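Side-chain contact in restriction endonuclease UbaLAI (Unidentified, PDB 5O63), which recognises a specific DNA sequence through its N-terminal B3 domain and, as a monomeric Type IIE restriction endonuclease, cleaves the DNA: residues 69-72 against 73-76. Sequence-based numbering, arbitrary orientation. Where two conformers were deposited one is given.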
loop_
_atom_site.group_PDB
_atom_site.type_symbol
_atom_site.label_atom_id
_atom_site.label_comp_id
_atom_site.label_asym_id
_atom_site.label_seq_id
_atom_site.Cartn_x
_atom_site.Cartn_y
_atom_site.Cartn_z
ATOM N N PHE A 69 -5.703 3.617 -7.402
ATOM C CA PHE A 69 -7.109 3.319 -7.245
ATOM C C PHE A 69 -7.372 2.899 -5.814
ATOM O O PHE A 69 -6.797 1.933 -5.309
ATOM C CB PHE A 69 -7.537 2.238 -8.216
ATOM C CG PHE A 69 -8.986 1.957 -8.173
ATOM C CD1 PHE A 69 -9.911 2.800 -8.847
ATOM C CD2 PHE A 69 -9.462 0.887 -7.477
ATOM C CE1 PHE A 69 -11.259 2.496 -8.835
ATOM C CE2 PHE A 69 -10.820 0.579 -7.482
ATOM C CZ PHE A 69 -11.728 1.409 -8.151
ATOM N N ASP A 70 -8.215 3.661 -5.120
ATOM C CA ASP A 70 -8.524 3.389 -3.730
ATOM C C ASP A 70 -9.652 2.407 -3.646
ATOM O O ASP A 70 -10.782 2.679 -4.050
ATOM C CB ASP A 70 -8.914 4.684 -3.005
ATOM C CG ASP A 70 -9.210 4.441 -1.576
ATOM O OD1 ASP A 70 -10.315 4.033 -1.230
ATOM O OD2 ASP A 70 -8.315 4.676 -0.763
ATOM N N SER A 71 -9.356 1.183 -3.175
ATOM C CA SER A 71 -10.337 0.140 -3.185
ATOM C C SER A 71 -11.502 0.426 -2.254
ATOM O O SER A 71 -12.604 0.038 -2.540
ATOM C CB SER A 71 -9.649 -1.189 -2.785
ATOM O OG SER A 71 -10.580 -2.283 -2.725
ATOM N N LEU A 72 -11.255 1.090 -1.132
ATOM C CA LEU A 72 -12.341 1.260 -0.171
ATOM C C LEU A 72 -13.418 2.213 -0.759
ATOM O O LEU A 72 -14.615 1.921 -0.658
ATOM C CB LEU A 72 -11.836 1.811 1.162
ATOM C CG LEU A 72 -11.086 0.786 2.017
ATOM C CD1 LEU A 72 -10.606 1.553 3.279
ATOM C CD2 LEU A 72 -12.100 -0.268 2.340
ATOM N N SER A 73 -12.957 3.274 -1.417
ATOM C CA SER A 73 -13.885 4.214 -2.077
ATOM C C SER A 73 -14.266 3.884 -3.513
ATOM O O SER A 73 -15.168 4.522 -4.083
ATOM C CB SER A 73 -13.264 5.618 -2.030
ATOM O OG SER A 73 -12.102 5.749 -2.870
ATOM N N LYS A 74 -13.630 2.865 -4.089
ATOM C CA LYS A 74 -13.722 2.536 -5.510
ATOM C C LYS A 74 -13.617 3.800 -6.373
ATOM O O LYS A 74 -14.408 3.969 -7.320
ATOM C CB LYS A 74 -15.020 1.760 -5.833
ATOM C CG LYS A 74 -15.131 0.360 -5.135
ATOM C CD LYS A 74 -13.902 -0.509 -5.392
ATOM C CE LYS A 74 -14.029 -1.933 -4.781
ATOM N NZ LYS A 74 -12.705 -2.674 -4.610
ATOM N N THR A 75 -12.669 4.694 -6.044
ATOM C CA THR A 75 -12.358 5.855 -6.927
ATOM C C THR A 75 -10.862 6.064 -7.149
ATOM O O THR A 75 -10.038 5.681 -6.304
ATOM C CB THR A 75 -12.921 7.189 -6.344
ATOM O OG1 THR A 75 -12.507 7.294 -4.994
ATOM C CG2 THR A 75 -14.409 7.177 -6.391
ATOM N N HIS A 76 -10.508 6.672 -8.286
ATOM C CA HIS A 76 -9.103 6.986 -8.497
ATOM C C HIS A 76 -8.685 8.152 -7.616
ATOM O O HIS A 76 -9.435 9.129 -7.497
ATOM C CB HIS A 76 -8.871 7.282 -9.957
ATOM C CG HIS A 76 -8.888 6.033 -10.787
ATOM N ND1 HIS A 76 -9.905 5.713 -11.662
ATOM C CD2 HIS A 76 -8.043 4.977 -10.792
ATOM C CE1 HIS A 76 -9.647 4.544 -12.225
ATOM N NE2 HIS A 76 -8.529 4.068 -11.701
#
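Asp70 folds its carboxylate over the turn, and OD1 accepts the backbone N of Ser73 at 2.8 Å, met nearly end-on with an N-H...O angle of 165°. With CG anti to the backbone N (chi1 -179°), the carboxylate lies beside the carbonyl carbon of Asp70, on the side where the chain turns toward Ser73. OD1 thus reaches three residues on and ties the carboxylate to the backbone of the turn. Ser73 OG lies 3.0 Å from the same OD1 and shares a hydrogen bond of 2.7 Å with Thr75 OG1, so its single proton has two candidate acceptors.

Behind the turn the backbones pair as a hairpin, strand 62-70 returning as strand 75-84 within the mixed sheet of the B3 domain. Asp70 N gives a good bond to Thr75 O at 3.0 Å, while the return bond from Thr75 N to Asp70 O is weak. Lys74 and Thr75 together face Asp70, which makes a G1 beta bulge; the backbone of Lys74 is in the left-handed conformation, in keeping with its place in the bulge.

In one of its two conformers Lys74 bends at chi2 and runs back past Ser71, its NZ donating to Ser71 OG at 2.9 Å and making a weak hydrogen bond to Ser14 OG at the end of helix 3-14. On the way its CD passes Phe69 CE2 at 3.9 Å, and the ring's CZ leans on Lys74 CA.

The other side of that ring's rim meets His76 in an edge-to-face pair: Phe69 CD1 points onto one face of the imidazole, 3.4 Å from His76 NE2, with the planes at 66°. Phe69 also touches Ser14 and Ala15.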